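Local atomic coordinates of oligogalacturonate lyase (PDB entry 3PE7), a protein that cleaves oligogalacturonates in the cytoplasm by beta-elimination, on a seven-bladed beta-propeller that carries a manganese ion. Residues Q350-H355 with G373-Y378; H34-Y39 with K49-G54. All coordinates share one frame; numbering follows the deposited sequence.

Contact 1: Q350-H355 with G373-Y378. With MN (manganese (II) ion), chain B; ACT (acetate ion), chain E.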
loop_
_atom_site.group_PDB
_atom_site.type_symbol
_atom_site.label_atom_id
_atom_site.label_comp_id
_atom_site.label_asym_id
_atom_site.label_seq_id
_atom_site.Cartn_x
_atom_site.Cartn_y
_atom_site.Cartn_z
ATOM N N GLN A 350 -4.032 -5.266 9.238
ATOM C CA GLN A 350 -3.734 -5.246 7.798
ATOM C C GLN A 350 -3.152 -6.554 7.307
ATOM O O GLN A 350 -3.107 -6.803 6.098
ATOM C CB GLN A 350 -2.742 -4.109 7.458
ATOM C CG GLN A 350 -3.317 -2.684 7.574
ATOM C CD GLN A 350 -4.385 -2.380 6.551
ATOM O OE1 GLN A 350 -4.229 -2.671 5.346
ATOM N NE2 GLN A 350 -5.490 -1.772 7.011
ATOM N N VAL A 351 -2.693 -7.388 8.241
ATOM C CA VAL A 351 -1.863 -8.541 7.866
ATOM C C VAL A 351 -2.569 -9.547 6.922
ATOM O O VAL A 351 -1.926 -10.122 6.040
ATOM C CB VAL A 351 -1.265 -9.209 9.112
ATOM C CG1 VAL A 351 -2.330 -9.959 9.921
ATOM C CG2 VAL A 351 -0.120 -10.130 8.737
ATOM N N THR A 352 -3.887 -9.721 7.081
ATOM C CA THR A 352 -4.618 -10.635 6.201
ATOM C C THR A 352 -5.220 -9.945 4.983
ATOM O O THR A 352 -5.907 -10.597 4.204
ATOM C CB THR A 352 -5.755 -11.381 6.949
ATOM O OG1 THR A 352 -6.532 -10.440 7.693
ATOM C CG2 THR A 352 -5.167 -12.439 7.910
ATOM N N HIS A 353 -4.959 -8.638 4.810
ATOM C CA HIS A 353 -5.422 -7.938 3.596
ATOM C C HIS A 353 -4.686 -8.472 2.363
ATOM O O HIS A 353 -3.466 -8.516 2.356
ATOM C CB HIS A 353 -5.214 -6.431 3.731
ATOM C CG HIS A 353 -6.188 -5.776 4.653
ATOM N ND1 HIS A 353 -6.448 -4.420 4.621
ATOM C CD2 HIS A 353 -6.976 -6.292 5.627
ATOM C CE1 HIS A 353 -7.359 -4.135 5.535
ATOM N NE2 HIS A 353 -7.702 -5.252 6.153
ATOM N N PRO A 354 -5.430 -8.884 1.320
ATOM C CA PRO A 354 -4.713 -9.408 0.144
ATOM C C PRO A 354 -3.778 -8.383 -0.504
ATOM O O PRO A 354 -2.672 -8.743 -0.913
ATOM C CB PRO A 354 -5.842 -9.824 -0.808
ATOM C CG PRO A 354 -7.004 -10.183 0.154
ATOM C CD PRO A 354 -6.882 -9.171 1.269
ATOM N N HIS A 355 -4.208 -7.119 -0.579
ATOM C CA HIS A 355 -3.363 -6.025 -1.090
ATOM C C HIS A 355 -2.743 -6.359 -2.469
ATOM O O HIS A 355 -1.515 -6.274 -2.638
ATOM C CB HIS A 355 -2.252 -5.682 -0.058
ATOM C CG HIS A 355 -2.756 -4.920 1.132
ATOM N ND1 HIS A 355 -2.067 -4.859 2.322
ATOM C CD2 HIS A 355 -3.879 -4.187 1.315
ATOM C CE1 HIS A 355 -2.736 -4.119 3.189
ATOM N NE2 HIS A 355 -3.842 -3.700 2.604
ATOM N N GLY A 373 -3.686 -21.359 6.684
ATOM C CA GLY A 373 -3.274 -21.346 8.086
ATOM C C GLY A 373 -2.949 -19.939 8.540
ATOM O O GLY A 373 -3.836 -19.161 8.875
ATOM N N LYS A 374 -1.672 -19.600 8.525
ATOM C CA LYS A 374 -1.268 -18.238 8.840
ATOM C C LYS A 374 -1.159 -17.471 7.519
ATOM O O LYS A 374 -1.143 -18.089 6.452
ATOM C CB LYS A 374 0.057 -18.251 9.598
ATOM C CG LYS A 374 -0.052 -18.942 10.971
ATOM C CD LYS A 374 1.317 -19.107 11.576
ATOM C CE LYS A 374 1.254 -19.775 12.933
ATOM N NZ LYS A 374 2.655 -19.972 13.419
ATOM N N PRO A 375 -1.066 -16.134 7.591
ATOM C CA PRO A 375 -0.798 -15.342 6.387
ATOM C C PRO A 375 0.397 -15.871 5.577
ATOM O O PRO A 375 1.440 -16.226 6.143
ATOM C CB PRO A 375 -0.482 -13.960 6.948
ATOM C CG PRO A 375 -1.317 -13.903 8.213
ATOM C CD PRO A 375 -1.200 -15.284 8.792
ATOM N N ALA A 376 0.222 -15.930 4.260
ATOM C CA ALA A 376 1.273 -16.379 3.345
ATOM C C ALA A 376 1.186 -15.554 2.062
ATOM O O ALA A 376 0.178 -14.879 1.812
ATOM C CB ALA A 376 1.121 -17.910 3.036
ATOM N N LEU A 377 2.239 -15.615 1.260
ATOM C CA LEU A 377 2.293 -14.923 -0.026
ATOM C C LEU A 377 1.958 -15.868 -1.175
ATOM O O LEU A 377 2.381 -17.027 -1.200
ATOM C CB LEU A 377 3.681 -14.297 -0.255
ATOM C CG LEU A 377 3.902 -12.951 0.471
ATOM C CD1 LEU A 377 4.262 -13.180 1.934
ATOM C CD2 LEU A 377 4.958 -12.130 -0.236
ATOM N N TYR A 378 1.191 -15.346 -2.128
ATOM C CA TYR A 378 0.733 -16.096 -3.308
ATOM C C TYR A 378 0.926 -15.281 -4.570
ATOM O O TYR A 378 0.778 -14.049 -4.566
ATOM C CB TYR A 378 -0.767 -16.419 -3.207
ATOM C CG TYR A 378 -1.109 -17.241 -2.007
ATOM C CD1 TYR A 378 -1.250 -16.638 -0.746
ATOM C CD2 TYR A 378 -1.252 -18.628 -2.107
ATOM C CE1 TYR A 378 -1.537 -17.399 0.390
ATOM C CE2 TYR A 378 -1.537 -19.406 -0.971
ATOM C CZ TYR A 378 -1.683 -18.760 0.267
ATOM O OH TYR A 378 -1.962 -19.499 1.377
HETATM MN MN MN B . -5.467 -2.811 3.611
HETATM C C ACT E . -6.002 -0.375 3.774
HETATM O O ACT E . -6.816 -1.197 4.332
HETATM O OXT ACT E . -5.003 -0.833 3.098
HETATM C CH3 ACT E . -6.200 1.095 3.924
#
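The manganese ion takes three ligands from one short loop: Q350 OE1, H353 ND1 and H355 NE2 each bind the metal at 2.1 Å. An acetate, probably from the crystallisation liquor, chelates the ion through both oxygens, and H287 completes the site. The amide of Q350 does double duty, since its NE2 donates to acetate O at 3.0 Å (N-H...O 147°) while its OE1 holds the metal; the two bonds together fix how the amide is turned. Its chain is bent at chi2 (-67°), which folds the amide back toward the two histidines. H353 receives Q350 CA over the centre of one ring face and has acetate O at its edge, whereas H355 has CB of H353 over one face, offset toward the rim.

A type I beta turn from Q350 to H353, closed by H353 N to Q350 O at 2.9 Å, brings Q350 and H353 together at the metal. The loop leads into strand 357-358 of a propeller blade, and the corner of the turn, V351 and T352, packs on P375, just ahead of strand 376-381 of the same sheet. There the meeting is purely apolar. P375 CG lies 4.0 Å from V351 CG2 and 4.1 Å from T352 CG2, the valine crossing the proline ring at about a right angle. T352 turns its other branch, OG1, to the carbonyl of K343.

Contact 2: H34-Y39 with K49-G54; sequences HRNYFY and KLLFGG
Within one antiparallel blade of the seven-bladed beta-propeller, the short edge strand 33-34 pairs with strand 49-54, and H34 and G53 form an antiparallel hydrogen-bonded pair. H34 N donates to G53 O at 2.8 Å. The return bond, G53 N to H34 O at 3.0 Å, is straighter (N-H...O 170°). The H34 carbonyl oxygen also lies at the edge of the F52 ring, close to its plane, and touches F52 CB at 3.7 Å.

With CG set between the backbone N and the carbonyl carbon (chi1 66°), the H34 imidazole leans back over its partner strand: CA of G53 sits over one ring face, offset toward the rim. G53 has no side chain, and this lets the ring come down against the strand's backbone. Both ring nitrogens are engaged. ND1 donates to R35 O at 2.8 Å, nearly in the ring plane but from above the carbonyl plane, while NE2 bonds to T83 OG1; the two bonds fix the ring's rotation, and F84 stacks on it.

Past R35 the chains diverge, and direct backbone pairing gives way to a water. Beyond that point segment 34-39 heads inward, bringing Y37 against the H355 ring at the manganese site. The bridging water accepts from N36 N at 3.0 Å and donates to L51 O at 2.7 Å.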
loop_
_atom_site.group_PDB
_atom_site.type_symbol
_atom_site.label_atom_id
_atom_site.label_comp_id
_atom_site.label_asym_id
_atom_site.label_seq_id
_atom_site.Cartn_x
_atom_site.Cartn_y
_atom_site.Cartn_z
ATOM N N HIS A 34 3.755 -11.866 5.048
ATOM C CA HIS A 34 2.806 -11.034 4.321
ATOM C C HIS A 34 3.524 -10.107 3.367
ATOM O O HIS A 34 4.687 -9.759 3.567
ATOM C CB HIS A 34 1.966 -10.186 5.295
ATOM C CG HIS A 34 2.784 -9.173 6.029
ATOM N ND1 HIS A 34 3.042 -7.919 5.515
ATOM C CD2 HIS A 34 3.476 -9.260 7.190
ATOM C CE1 HIS A 34 3.812 -7.254 6.366
ATOM N NE2 HIS A 34 4.101 -8.050 7.382
ATOM N N ARG A 35 2.818 -9.701 2.316
ATOM C CA ARG A 35 3.379 -8.715 1.397
ATOM C C ARG A 35 3.285 -7.305 1.979
ATOM O O ARG A 35 2.547 -7.076 2.940
ATOM C CB ARG A 35 2.643 -8.822 0.063
ATOM C CG ARG A 35 1.278 -8.205 0.161
ATOM C CD ARG A 35 1.442 -6.770 -0.377
ATOM N NE ARG A 35 1.188 -6.922 -1.755
ATOM C CZ ARG A 35 1.664 -6.274 -2.808
ATOM N NH1 ARG A 35 2.549 -5.261 -2.777
ATOM N NH2 ARG A 35 1.196 -6.717 -3.954
ATOM N N ASN A 36 4.009 -6.340 1.399
ATOM C CA ASN A 36 3.952 -4.949 1.856
ATOM C C ASN A 36 2.712 -4.216 1.319
ATOM O O ASN A 36 1.895 -4.818 0.607
ATOM C CB ASN A 36 5.263 -4.205 1.504
ATOM C CG ASN A 36 5.398 -3.874 0.006
ATOM O OD1 ASN A 36 6.210 -3.015 -0.374
ATOM N ND2 ASN A 36 4.644 -4.552 -0.834
ATOM N N TYR A 37 2.558 -2.938 1.642
ATOM C CA TYR A 37 1.450 -2.180 1.076
ATOM C C TYR A 37 1.574 -2.117 -0.459
ATOM O O TYR A 37 2.683 -1.993 -1.004
ATOM C CB TYR A 37 1.367 -0.778 1.689
ATOM C CG TYR A 37 0.842 -0.745 3.109
ATOM C CD1 TYR A 37 -0.168 -1.615 3.533
ATOM C CD2 TYR A 37 1.311 0.208 4.012
ATOM C CE1 TYR A 37 -0.676 -1.548 4.855
ATOM C CE2 TYR A 37 0.816 0.285 5.308
ATOM C CZ TYR A 37 -0.170 -0.587 5.725
ATOM O OH TYR A 37 -0.643 -0.501 7.021
ATOM N N PHE A 38 0.439 -2.231 -1.134
ATOM C CA PHE A 38 0.404 -2.464 -2.584
ATOM C C PHE A 38 0.988 -1.347 -3.441
ATOM O O PHE A 38 1.379 -1.589 -4.586
ATOM C CB PHE A 38 -1.037 -2.763 -3.055
ATOM C CG PHE A 38 -2.016 -1.672 -2.746
ATOM C CD1 PHE A 38 -2.202 -0.604 -3.623
ATOM C CD2 PHE A 38 -2.738 -1.704 -1.546
ATOM C CE1 PHE A 38 -3.100 0.423 -3.323
ATOM C CE2 PHE A 38 -3.622 -0.680 -1.233
ATOM C CZ PHE A 38 -3.809 0.378 -2.121
ATOM N N TYR A 39 1.011 -0.128 -2.904
ATOM C CA TYR A 39 1.524 1.031 -3.664
ATOM C C TYR A 39 3.038 1.240 -3.504
ATOM O O TYR A 39 3.631 2.101 -4.199
ATOM C CB TYR A 39 0.728 2.300 -3.320
ATOM C CG TYR A 39 0.676 2.602 -1.835
ATOM C CD1 TYR A 39 -0.322 2.053 -1.017
ATOM C CD2 TYR A 39 1.641 3.432 -1.246
ATOM C CE1 TYR A 39 -0.364 2.330 0.362
ATOM C CE2 TYR A 39 1.607 3.702 0.111
ATOM C CZ TYR A 39 0.619 3.140 0.910
ATOM O OH TYR A 39 0.595 3.429 2.257
ATOM N N LYS A 49 13.502 -10.622 -7.654
ATOM C CA LYS A 49 13.565 -10.627 -6.188
ATOM C C LYS A 49 12.368 -9.908 -5.584
ATOM O O LYS A 49 11.812 -8.990 -6.202
ATOM C CB LYS A 49 14.897 -10.055 -5.707
ATOM C CG LYS A 49 16.097 -10.991 -6.023
ATOM C CD LYS A 49 17.422 -10.267 -5.850
ATOM C CE LYS A 49 18.575 -11.141 -6.337
ATOM N NZ LYS A 49 18.430 -11.480 -7.789
ATOM N N LEU A 50 11.964 -10.333 -4.382
ATOM C CA LEU A 50 10.738 -9.815 -3.758
ATOM C C LEU A 50 10.929 -9.534 -2.267
ATOM O O LEU A 50 11.306 -10.416 -1.510
ATOM C CB LEU A 50 9.586 -10.810 -3.963
ATOM C CG LEU A 50 8.252 -10.548 -3.247
ATOM C CD1 LEU A 50 7.627 -9.243 -3.732
ATOM C CD2 LEU A 50 7.296 -11.719 -3.434
ATOM N N LEU A 51 10.665 -8.293 -1.877
ATOM C CA LEU A 51 10.635 -7.842 -0.482
ATOM C C LEU A 51 9.331 -8.301 0.180
ATOM O O LEU A 51 8.250 -8.120 -0.392
ATOM C CB LEU A 51 10.640 -6.314 -0.463
ATOM C CG LEU A 51 10.627 -5.646 0.928
ATOM C CD1 LEU A 51 11.960 -5.872 1.644
ATOM C CD2 LEU A 51 10.327 -4.157 0.796
ATOM N N PHE A 52 9.444 -8.844 1.389
ATOM C CA PHE A 52 8.262 -9.253 2.171
ATOM C C PHE A 52 8.547 -9.251 3.678
ATOM O O PHE A 52 9.682 -9.074 4.120
ATOM C CB PHE A 52 7.710 -10.609 1.697
ATOM C CG PHE A 52 8.521 -11.795 2.120
ATOM C CD1 PHE A 52 8.101 -12.567 3.195
ATOM C CD2 PHE A 52 9.706 -12.160 1.441
ATOM C CE1 PHE A 52 8.833 -13.690 3.611
ATOM C CE2 PHE A 52 10.459 -13.284 1.842
ATOM C CZ PHE A 52 10.027 -14.053 2.937
ATOM N N GLY A 53 7.500 -9.424 4.464
ATOM C CA GLY A 53 7.641 -9.487 5.926
ATOM C C GLY A 53 7.378 -10.914 6.368
ATOM O O GLY A 53 6.478 -11.588 5.840
ATOM N N GLY A 54 8.198 -11.400 7.295
ATOM C CA GLY A 54 8.100 -12.782 7.766
ATOM C C GLY A 54 8.441 -12.892 9.239
ATOM O O GLY A 54 9.124 -12.038 9.798
HETATM O O HOH W 1 5.645 -7.571 -0.727
#

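From the N terminus, contact 2 comes first: strand 33-34 and the loop behind it return through strand 49-54, closing a short loop within one sheet. Contact 1 opens some three hundred residues later and closes across strands 357-358 and 364-369, so the two are in series, neither nested nor crossed. In space their centres are only 10 Å apart. L377, in strand 376-381, packs its CD1 3.4 Å from H34 N, tying the two neighbouring sheets together. Nearer the metal, the segments 350-355 and 34-39 meet directly, with Q350 CG 3.5 Å from Y37 OH and H355 O against F38 CB.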